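Local coordinates for protein cystathionine gamma-lyase (Saccharomyces cerevisiae, PDB 1N8P) that belongs to the Cys/Met-metabolism family of pyridoxal-phosphate-dependent enzymes and binds pyridoxal-5'-phosphate, at residues Arg256-Ile267 and Val372-Leu381; Ala318-Phe329 and Leu380-Ala391. One frame throughout, in Å; residues are numbered along the deposited sequence.

Interaction 1: residues Arg256-Ile267 and Val372-Leu381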
loop_
_atom_site.group_PDB
_atom_site.type_symbol
_atom_site.label_atom_id
_atom_site.label_comp_id
_atom_site.label_asym_id
_atom_site.label_seq_id
_atom_site.Cartn_x
_atom_site.Cartn_y
_atom_site.Cartn_z
ATOM N N ARG A 256 -4.113 23.465 -1.170
ATOM C CA ARG A 256 -4.225 23.200 -2.603
ATOM C C ARG A 256 -5.319 24.025 -3.266
ATOM O O ARG A 256 -5.058 24.750 -4.199
ATOM C CB ARG A 256 -4.494 21.714 -2.871
ATOM C CG ARG A 256 -3.351 20.822 -2.546
ATOM C CD ARG A 256 -3.638 19.401 -2.978
ATOM N NE ARG A 256 -4.315 18.594 -1.974
ATOM C CZ ARG A 256 -5.627 18.427 -1.911
ATOM N NH1 ARG A 256 -6.394 19.024 -2.789
ATOM N NH2 ARG A 256 -6.162 17.613 -1.010
ATOM N N VAL A 257 -6.548 23.903 -2.788
ATOM C CA VAL A 257 -7.685 24.639 -3.344
ATOM C C VAL A 257 -7.533 26.154 -3.329
ATOM O O VAL A 257 -8.067 26.856 -4.180
ATOM C CB VAL A 257 -8.932 24.279 -2.590
ATOM C CG1 VAL A 257 -10.046 25.184 -2.988
ATOM C CG2 VAL A 257 -9.289 22.829 -2.871
ATOM N N ARG A 258 -6.799 26.659 -2.349
ATOM C CA ARG A 258 -6.571 28.095 -2.221
ATOM C C ARG A 258 -5.677 28.570 -3.361
ATOM O O ARG A 258 -5.876 29.643 -3.908
ATOM C CB ARG A 258 -5.891 28.403 -0.863
ATOM C CG ARG A 258 -5.813 29.876 -0.468
ATOM C CD ARG A 258 -7.166 30.374 -0.038
ATOM N NE ARG A 258 -7.194 31.818 0.163
ATOM C CZ ARG A 258 -8.312 32.526 0.284
ATOM N NH1 ARG A 258 -9.494 31.925 0.226
ATOM N NH2 ARG A 258 -8.250 33.838 0.453
ATOM N N GLN A 259 -4.689 27.754 -3.700
ATOM C CA GLN A 259 -3.728 28.067 -4.740
ATOM C C GLN A 259 -4.314 27.862 -6.145
ATOM O O GLN A 259 -4.185 28.705 -7.024
ATOM C CB GLN A 259 -2.520 27.175 -4.549
ATOM C CG GLN A 259 -1.422 27.395 -5.549
ATOM C CD GLN A 259 -0.777 28.697 -5.351
ATOM O OE1 GLN A 259 -0.479 29.071 -4.230
ATOM N NE2 GLN A 259 -0.541 29.418 -6.432
ATOM N N ALA A 260 -4.965 26.732 -6.346
ATOM C CA ALA A 260 -5.549 26.417 -7.632
ATOM C C ALA A 260 -6.541 27.509 -8.019
ATOM O O ALA A 260 -6.698 27.836 -9.186
ATOM C CB ALA A 260 -6.233 25.044 -7.569
ATOM N N ALA A 261 -7.193 28.088 -7.024
ATOM C CA ALA A 261 -8.179 29.130 -7.268
ATOM C C ALA A 261 -7.525 30.482 -7.658
ATOM O O ALA A 261 -7.900 31.081 -8.673
ATOM C CB ALA A 261 -9.096 29.275 -6.024
ATOM N N LEU A 262 -6.574 30.977 -6.862
ATOM C CA LEU A 262 -5.904 32.231 -7.213
ATOM C C LEU A 262 -5.380 32.075 -8.644
ATOM O O LEU A 262 -5.596 32.921 -9.489
ATOM C CB LEU A 262 -4.708 32.535 -6.288
ATOM C CG LEU A 262 -4.738 32.368 -4.762
ATOM C CD1 LEU A 262 -3.547 33.101 -4.274
ATOM C CD2 LEU A 262 -5.992 32.900 -4.072
ATOM N N SER A 263 -4.705 30.973 -8.926
ATOM C CA SER A 263 -4.179 30.767 -10.257
ATOM C C SER A 263 -5.216 30.826 -11.353
ATOM O O SER A 263 -5.015 31.528 -12.323
ATOM C CB SER A 263 -3.430 29.445 -10.330
ATOM O OG SER A 263 -2.164 29.581 -9.711
ATOM N N ALA A 264 -6.315 30.088 -11.198
ATOM C CA ALA A 264 -7.394 30.049 -12.202
ATOM C C ALA A 264 -8.030 31.412 -12.402
ATOM O O ALA A 264 -8.442 31.754 -13.498
ATOM C CB ALA A 264 -8.464 29.025 -11.811
ATOM N N ASN A 265 -8.110 32.187 -11.329
ATOM C CA ASN A 265 -8.657 33.518 -11.412
ATOM C C ASN A 265 -7.695 34.363 -12.226
ATOM O O ASN A 265 -8.115 35.023 -13.162
ATOM C CB ASN A 265 -8.826 34.115 -10.019
ATOM C CG ASN A 265 -9.242 35.576 -10.058
ATOM O OD1 ASN A 265 -8.411 36.466 -10.249
ATOM N ND2 ASN A 265 -10.535 35.826 -9.892
ATOM N N LYS A 266 -6.409 34.338 -11.874
ATOM C CA LYS A 266 -5.402 35.109 -12.592
ATOM C C LYS A 266 -5.256 34.664 -14.046
ATOM O O LYS A 266 -4.732 35.409 -14.883
ATOM C CB LYS A 266 -4.042 35.029 -11.893
ATOM C CG LYS A 266 -3.821 36.064 -10.810
ATOM C CD LYS A 266 -2.411 35.979 -10.255
ATOM C CE LYS A 266 -1.371 36.155 -11.361
ATOM N NZ LYS A 266 0.033 36.176 -10.842
ATOM N N ILE A 267 -5.717 33.458 -14.351
ATOM C CA ILE A 267 -5.658 32.953 -15.717
ATOM C C ILE A 267 -6.933 33.350 -16.481
ATOM O O ILE A 267 -6.894 33.591 -17.690
ATOM C CB ILE A 267 -5.497 31.425 -15.735
ATOM C CG1 ILE A 267 -4.063 31.064 -15.359
ATOM C CG2 ILE A 267 -5.826 30.874 -17.101
ATOM C CD1 ILE A 267 -3.820 29.566 -15.177
ATOM N N VAL A 372 -7.053 23.901 -13.454
ATOM C CA VAL A 372 -5.814 24.448 -12.953
ATOM C C VAL A 372 -5.292 23.679 -11.727
ATOM O O VAL A 372 -6.041 23.448 -10.772
ATOM C CB VAL A 372 -5.998 25.887 -12.553
ATOM C CG1 VAL A 372 -4.672 26.478 -12.127
ATOM C CG2 VAL A 372 -6.608 26.654 -13.695
ATOM N N GLY A 373 -4.007 23.290 -11.778
ATOM C CA GLY A 373 -3.352 22.559 -10.697
ATOM C C GLY A 373 -2.642 23.492 -9.730
ATOM O O GLY A 373 -3.086 24.635 -9.544
ATOM N N ILE A 374 -1.546 23.040 -9.119
ATOM C CA ILE A 374 -0.830 23.904 -8.166
ATOM C C ILE A 374 0.617 24.268 -8.531
ATOM O O ILE A 374 1.387 24.736 -7.677
ATOM C CB ILE A 374 -0.872 23.330 -6.697
ATOM C CG1 ILE A 374 -0.108 21.995 -6.597
ATOM C CG2 ILE A 374 -2.306 23.068 -6.294
ATOM C CD1 ILE A 374 0.109 21.493 -5.165
ATOM N N GLU A 375 0.978 24.076 -9.801
ATOM C CA GLU A 375 2.312 24.452 -10.282
ATOM C C GLU A 375 2.393 25.980 -10.144
ATOM O O GLU A 375 1.420 26.608 -9.769
ATOM C CB GLU A 375 2.498 24.056 -11.760
ATOM C CG GLU A 375 2.172 22.583 -12.139
ATOM C CD GLU A 375 0.703 22.368 -12.407
ATOM O OE1 GLU A 375 0.347 21.377 -13.070
ATOM O OE2 GLU A 375 -0.111 23.186 -11.948
ATOM N N ASP A 376 3.536 26.583 -10.450
ATOM C CA ASP A 376 3.660 28.026 -10.358
ATOM C C ASP A 376 2.582 28.745 -11.221
ATOM O O ASP A 376 2.203 28.260 -12.284
ATOM C CB ASP A 376 5.059 28.444 -10.797
ATOM C CG ASP A 376 5.293 29.933 -10.637
ATOM O OD1 ASP A 376 4.649 30.722 -11.336
ATOM O OD2 ASP A 376 6.118 30.331 -9.801
ATOM N N THR A 377 2.076 29.888 -10.761
ATOM C CA THR A 377 1.046 30.619 -11.507
ATOM C C THR A 377 1.510 31.189 -12.840
ATOM O O THR A 377 0.830 31.043 -13.840
ATOM C CB THR A 377 0.458 31.796 -10.705
ATOM O OG1 THR A 377 -0.282 31.305 -9.587
ATOM C CG2 THR A 377 -0.480 32.599 -11.583
ATOM N N ASP A 378 2.650 31.873 -12.837
ATOM C CA ASP A 378 3.191 32.463 -14.054
ATOM C C ASP A 378 3.583 31.401 -15.078
ATOM O O ASP A 378 3.328 31.559 -16.278
ATOM C CB ASP A 378 4.377 33.361 -13.727
ATOM C CG ASP A 378 3.960 34.646 -13.018
ATOM O OD1 ASP A 378 3.016 35.332 -13.489
ATOM O OD2 ASP A 378 4.583 34.978 -11.986
ATOM N N ASP A 379 4.189 30.312 -14.615
ATOM C CA ASP A 379 4.570 29.235 -15.518
ATOM C C ASP A 379 3.330 28.722 -16.275
ATOM O O ASP A 379 3.403 28.325 -17.442
ATOM C CB ASP A 379 5.161 28.082 -14.719
ATOM C CG ASP A 379 6.425 28.443 -14.018
ATOM O OD1 ASP A 379 6.753 29.628 -13.921
ATOM O OD2 ASP A 379 7.089 27.522 -13.543
ATOM N N LEU A 380 2.191 28.712 -15.589
ATOM C CA LEU A 380 0.948 28.235 -16.167
ATOM C C LEU A 380 0.312 29.315 -17.020
ATOM O O LEU A 380 -0.195 29.046 -18.107
ATOM C CB LEU A 380 0.004 27.811 -15.062
ATOM C CG LEU A 380 0.375 26.581 -14.243
ATOM C CD1 LEU A 380 -0.495 26.544 -12.979
ATOM C CD2 LEU A 380 0.200 25.320 -15.080
ATOM N N LEU A 381 0.347 30.547 -16.530
ATOM C CA LEU A 381 -0.203 31.654 -17.282
ATOM C C LEU A 381 0.616 31.717 -18.565
ATOM O O LEU A 381 0.072 31.650 -19.658
ATOM C CB LEU A 381 -0.070 32.970 -16.500
ATOM C CG LEU A 381 -0.941 34.123 -17.014
ATOM C CD1 LEU A 381 -2.397 33.682 -17.126
ATOM C CD2 LEU A 381 -0.831 35.286 -16.079
#
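Ser263 and Thr377 meet through hydroxyls set by matching torsions: each oxygen lies anti to its own carbonyl carbon and beside its own backbone N, with chi1 -76° in Ser263 and -67° in Thr377. Both side chains set out toward the other segment, and Ser263 OG comes within 2.6 Å of Thr377 OG1, a hydrogen bond in which either may donate. The same Thr377 torsion leaves CG2 anti to the backbone N, and the bent chain of Lys266 runs across this methyl, CE lying 3.7 Å from Thr377 CG2. Farther along, Ile267 and Leu381 lie alongside, pointing opposite ways, with Ile267 CG1 3.6 Å from Leu381 CD1. Val372 fills the inner side with both branches: CG1 packs on Ser263 CB, while CG2 lies 3.6 Å from Ala264 CB. Near Ala260 the backbone itself comes close, and Ala260 CA makes a C-H...O contact of 3.6 Å with Gly373 O. Asp376 occupies the N-cap position of helix 377-392, its OD1 accepting weak bonds from Asp378 N and Asp379 N. The axes of 256-267 and 377-381 cross at -40°, 9.9 Å apart at their closest. Beneath them Ala264, Ile267 and Val372 all rest on Ile308 of strand 307-312, so helix 253-271 and the turn leading from strand 367-371 into helix 377-392 pack together against the five-stranded sheet.

Interaction 2: residues Ala318-Phe329 and Leu380-Ala391; sequences AASKFASSTRLF and LLEDIKQALKQA
The Phe322 ring turns its edge to Ile384, whose CG2 lies in the ring plane, 4.0 Å from Phe322 CZ, while Thr326 CG2 of its own segment lies above one face, toward the rim. Ala387 CB, 3.8 Å from Phe322 CE1, and Leu388 CD2 also pack against this ring. Phe329 meets Asp383 edge-on, with Asp383 OD2 in the ring plane 3.6 Å from Phe329 CD1, and ring and carboxylate are nearly coplanar, 15° apart. Ile384 CD1 and Leu380 CD2 approach Phe329 CE1 obliquely. The Asp383 carboxylate, its CG anti to the backbone N, reaches the backbone just after the helix end. Its OD2 accepts from Leu328 N at 3.1 Å, met from 54° above the carboxylate plane, and OD1 takes a weak bond of 3.4 Å from Arg327 N. One carboxylate thus takes two successive amides, that of Arg327 only weakly. Arg327 directs its guanidinium elsewhere, forming a salt bridge with Asp6 of the second subunit. At the other end Ala391 CB packs 4.1 Å from Ala318 CB. The helix axes are 8.4 Å apart at closest approach and run 140° from one another. Between this pair and the five-stranded sheet, Phe322 touches Val368 of strand 367-371 and Leu342 of strand 341-343, and Ile384 reaches Ile370.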
loop_
_atom_site.group_PDB
_atom_site.type_symbol
_atom_site.label_atom_id
_atom_site.label_comp_id
_atom_site.label_asym_id
_atom_site.label_seq_id
_atom_site.Cartn_x
_atom_site.Cartn_y
_atom_site.Cartn_z
ATOM N N ALA A 318 -8.554 24.838 -33.521
ATOM C CA ALA A 318 -7.894 25.683 -32.559
ATOM C C ALA A 318 -7.959 25.077 -31.154
ATOM O O ALA A 318 -7.003 25.174 -30.393
ATOM C CB ALA A 318 -8.534 27.063 -32.574
ATOM N N ALA A 319 -9.085 24.455 -30.814
ATOM C CA ALA A 319 -9.272 23.853 -29.498
ATOM C C ALA A 319 -8.518 22.545 -29.390
ATOM O O ALA A 319 -7.701 22.359 -28.491
ATOM C CB ALA A 319 -10.746 23.622 -29.217
ATOM N N SER A 320 -8.798 21.621 -30.294
ATOM C CA SER A 320 -8.093 20.355 -30.262
ATOM C C SER A 320 -6.596 20.687 -30.257
ATOM O O SER A 320 -5.802 20.029 -29.597
ATOM C CB SER A 320 -8.452 19.535 -31.493
ATOM O OG SER A 320 -8.286 18.154 -31.241
ATOM N N LYS A 321 -6.228 21.733 -30.990
ATOM C CA LYS A 321 -4.846 22.190 -31.082
ATOM C C LYS A 321 -4.342 22.584 -29.693
ATOM O O LYS A 321 -3.371 22.020 -29.187
ATOM C CB LYS A 321 -4.778 23.395 -32.014
ATOM C CG LYS A 321 -3.397 23.976 -32.204
ATOM C CD LYS A 321 -2.584 23.121 -33.136
ATOM C CE LYS A 321 -1.380 23.874 -33.637
ATOM N NZ LYS A 321 -0.847 23.219 -34.864
ATOM N N PHE A 322 -5.007 23.573 -29.102
ATOM C CA PHE A 322 -4.695 24.066 -27.771
ATOM C C PHE A 322 -4.522 22.876 -26.840
ATOM O O PHE A 322 -3.522 22.733 -26.170
ATOM C CB PHE A 322 -5.852 24.922 -27.267
ATOM C CG PHE A 322 -5.602 25.571 -25.947
ATOM C CD1 PHE A 322 -4.925 26.765 -25.878
ATOM C CD2 PHE A 322 -6.054 24.988 -24.771
ATOM C CE1 PHE A 322 -4.700 27.374 -24.660
ATOM C CE2 PHE A 322 -5.828 25.596 -23.551
ATOM C CZ PHE A 322 -5.151 26.791 -23.499
ATOM N N ALA A 323 -5.511 22.007 -26.813
ATOM C CA ALA A 323 -5.458 20.852 -25.955
ATOM C C ALA A 323 -4.188 20.021 -26.096
ATOM O O ALA A 323 -3.958 19.111 -25.300
ATOM C CB ALA A 323 -6.681 19.989 -26.199
ATOM N N SER A 324 -3.361 20.311 -27.094
ATOM C CA SER A 324 -2.137 19.540 -27.277
ATOM C C SER A 324 -0.865 20.379 -27.264
ATOM O O SER A 324 0.192 19.921 -26.860
ATOM C CB SER A 324 -2.209 18.764 -28.583
ATOM O OG SER A 324 -3.372 17.956 -28.632
ATOM N N SER A 325 -0.977 21.614 -27.716
ATOM C CA SER A 325 0.157 22.509 -27.769
ATOM C C SER A 325 0.670 22.823 -26.374
ATOM O O SER A 325 1.796 23.273 -26.220
ATOM C CB SER A 325 -0.263 23.800 -28.484
ATOM O OG SER A 325 -0.946 23.507 -29.699
ATOM N N THR A 326 -0.159 22.576 -25.365
ATOM C CA THR A 326 0.180 22.848 -23.958
ATOM C C THR A 326 1.248 21.928 -23.391
ATOM O O THR A 326 1.202 20.709 -23.561
ATOM C CB THR A 326 -1.016 22.691 -23.035
ATOM O OG1 THR A 326 -1.644 21.438 -23.321
ATOM C CG2 THR A 326 -1.997 23.841 -23.199
ATOM N N ARG A 327 2.190 22.523 -22.673
ATOM C CA ARG A 327 3.281 21.776 -22.095
ATOM C C ARG A 327 2.995 21.378 -20.658
ATOM O O ARG A 327 3.162 20.211 -20.274
ATOM C CB ARG A 327 4.549 22.612 -22.145
ATOM C CG ARG A 327 5.725 21.955 -21.487
ATOM C CD ARG A 327 6.952 22.791 -21.642
ATOM N NE ARG A 327 6.902 24.022 -20.869
ATOM C CZ ARG A 327 7.324 24.109 -19.616
ATOM N NH1 ARG A 327 7.804 23.033 -19.029
ATOM N NH2 ARG A 327 7.320 25.263 -18.968
ATOM N N LEU A 328 2.555 22.357 -19.876
ATOM C CA LEU A 328 2.260 22.144 -18.468
ATOM C C LEU A 328 0.885 21.529 -18.187
ATOM O O LEU A 328 0.762 20.700 -17.288
ATOM C CB LEU A 328 2.434 23.467 -17.716
ATOM C CG LEU A 328 3.864 24.018 -17.731
ATOM C CD1 LEU A 328 3.968 25.217 -16.809
ATOM C CD2 LEU A 328 4.829 22.915 -17.294
ATOM N N PHE A 329 -0.152 21.928 -18.923
ATOM C CA PHE A 329 -1.475 21.327 -18.708
ATOM C C PHE A 329 -1.449 19.997 -19.411
ATOM O O PHE A 329 -0.779 19.845 -20.412
ATOM C CB PHE A 329 -2.598 22.206 -19.272
ATOM C CG PHE A 329 -2.837 23.443 -18.471
ATOM C CD1 PHE A 329 -1.915 24.460 -18.465
ATOM C CD2 PHE A 329 -3.964 23.562 -17.680
ATOM C CE1 PHE A 329 -2.106 25.586 -17.683
ATOM C CE2 PHE A 329 -4.161 24.683 -16.893
ATOM C CZ PHE A 329 -3.223 25.695 -16.899
ATOM N N LEU A 380 2.191 28.712 -15.589
ATOM C CA LEU A 380 0.948 28.235 -16.167
ATOM C C LEU A 380 0.312 29.315 -17.020
ATOM O O LEU A 380 -0.195 29.046 -18.107
ATOM C CB LEU A 380 0.004 27.811 -15.062
ATOM C CG LEU A 380 0.375 26.581 -14.243
ATOM C CD1 LEU A 380 -0.495 26.544 -12.979
ATOM C CD2 LEU A 380 0.200 25.320 -15.080
ATOM N N LEU A 381 0.347 30.547 -16.530
ATOM C CA LEU A 381 -0.203 31.654 -17.282
ATOM C C LEU A 381 0.616 31.717 -18.565
ATOM O O LEU A 381 0.072 31.650 -19.658
ATOM C CB LEU A 381 -0.070 32.970 -16.500
ATOM C CG LEU A 381 -0.941 34.123 -17.014
ATOM C CD1 LEU A 381 -2.397 33.682 -17.126
ATOM C CD2 LEU A 381 -0.831 35.286 -16.079
ATOM N N GLU A 382 1.934 31.815 -18.430
ATOM C CA GLU A 382 2.798 31.897 -19.599
ATOM C C GLU A 382 2.642 30.698 -20.521
ATOM O O GLU A 382 2.971 30.754 -21.700
ATOM C CB GLU A 382 4.255 32.029 -19.174
ATOM C CG GLU A 382 5.121 32.794 -20.189
ATOM C CD GLU A 382 4.722 34.270 -20.372
ATOM O OE1 GLU A 382 5.325 34.943 -21.240
ATOM O OE2 GLU A 382 3.820 34.764 -19.650
ATOM N N ASP A 383 2.122 29.606 -19.995
ATOM C CA ASP A 383 1.940 28.429 -20.817
ATOM C C ASP A 383 0.607 28.448 -21.603
ATOM O O ASP A 383 0.499 27.823 -22.661
ATOM C CB ASP A 383 2.034 27.179 -19.951
ATOM C CG ASP A 383 1.909 25.917 -20.761
ATOM O OD1 ASP A 383 2.660 25.785 -21.747
ATOM O OD2 ASP A 383 1.067 25.059 -20.424
ATOM N N ILE A 384 -0.402 29.148 -21.081
ATOM C CA ILE A 384 -1.688 29.276 -21.755
ATOM C C ILE A 384 -1.466 30.223 -22.938
ATOM O O ILE A 384 -1.964 29.991 -24.030
ATOM C CB ILE A 384 -2.739 29.925 -20.847
ATOM C CG1 ILE A 384 -2.953 29.090 -19.586
ATOM C CG2 ILE A 384 -4.024 30.090 -21.612
ATOM C CD1 ILE A 384 -3.744 27.845 -19.815
ATOM N N LYS A 385 -0.712 31.295 -22.693
ATOM C CA LYS A 385 -0.382 32.295 -23.708
ATOM C C LYS A 385 0.296 31.591 -24.866
ATOM O O LYS A 385 -0.198 31.551 -25.991
ATOM C CB LYS A 385 0.575 33.344 -23.124
ATOM C CG LYS A 385 0.045 34.015 -21.868
ATOM C CD LYS A 385 0.998 35.057 -21.301
ATOM C CE LYS A 385 0.478 35.603 -19.955
ATOM N NZ LYS A 385 1.391 36.605 -19.295
ATOM N N GLN A 386 1.446 31.028 -24.548
ATOM C CA GLN A 386 2.262 30.290 -25.482
ATOM C C GLN A 386 1.467 29.264 -26.279
ATOM O O GLN A 386 1.938 28.786 -27.308
ATOM C CB GLN A 386 3.383 29.612 -24.695
ATOM C CG GLN A 386 4.256 28.637 -25.455
ATOM C CD GLN A 386 3.584 27.314 -25.702
ATOM O OE1 GLN A 386 2.807 26.834 -24.875
ATOM N NE2 GLN A 386 3.887 26.704 -26.838
ATOM N N ALA A 387 0.264 28.923 -25.832
ATOM C CA ALA A 387 -0.515 27.920 -26.549
ATOM C C ALA A 387 -1.657 28.497 -27.367
ATOM O O ALA A 387 -2.182 27.821 -28.250
ATOM C CB ALA A 387 -1.039 26.870 -25.586
ATOM N N LEU A 388 -2.058 29.731 -27.069
ATOM C CA LEU A 388 -3.125 30.354 -27.839
ATOM C C LEU A 388 -2.535 30.586 -29.202
ATOM O O LEU A 388 -3.135 30.241 -30.211
ATOM C CB LEU A 388 -3.547 31.699 -27.252
ATOM C CG LEU A 388 -4.447 31.714 -26.017
ATOM C CD1 LEU A 388 -4.756 33.167 -25.626
ATOM C CD2 LEU A 388 -5.712 30.946 -26.308
ATOM N N LYS A 389 -1.337 31.156 -29.226
ATOM C CA LYS A 389 -0.674 31.432 -30.484
ATOM C C LYS A 389 -0.543 30.166 -31.325
ATOM O O LYS A 389 -0.855 30.173 -32.509
ATOM C CB LYS A 389 0.680 32.071 -30.221
ATOM C CG LYS A 389 0.586 33.305 -29.342
ATOM C CD LYS A 389 1.901 34.099 -29.322
ATOM C CE LYS A 389 1.915 35.210 -28.249
ATOM N NZ LYS A 389 0.756 36.158 -28.330
ATOM N N GLN A 390 -0.112 29.073 -30.708
ATOM C CA GLN A 390 0.045 27.806 -31.414
ATOM C C GLN A 390 -1.232 27.446 -32.173
ATOM O O GLN A 390 -1.181 27.140 -33.361
ATOM C CB GLN A 390 0.377 26.692 -30.422
ATOM C CG GLN A 390 1.626 26.939 -29.587
ATOM C CD GLN A 390 2.848 26.144 -30.064
ATOM O OE1 GLN A 390 2.848 24.899 -30.069
ATOM N NE2 GLN A 390 3.902 26.865 -30.456
ATOM N N ALA A 391 -2.372 27.490 -31.478
ATOM C CA ALA A 391 -3.681 27.169 -32.060
ATOM C C ALA A 391 -4.038 28.155 -33.156
ATOM O O ALA A 391 -4.604 27.785 -34.179
ATOM C CB ALA A 391 -4.744 27.187 -30.993
#

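Interactions 1 and 2 share helix 377-392, which packs on helix 253-271 and on 318-329; Leu380 and Leu381 belong to both. Their centres lie 15 Å apart, yet the contacts merge: Ile267 CD1 of interaction 1 is 4.3 Å from Phe329 CZ of interaction 2, and Ile267 CG2 is 4.2 Å from Ile384 CG1. Leu380 joins them directly, its CB facing Ile267 and its CD2 facing Phe329. Both also touch the second subunit, for example through Asp379 in interaction 1 and Arg327 in interaction 2. The side chain of Arg256 is about 14 Å from a bound pyridoxal-5'-phosphate and does not touch it, but its NH1 bonds to Tyr204 O, next to pocket residue Lys203, an indirect tie.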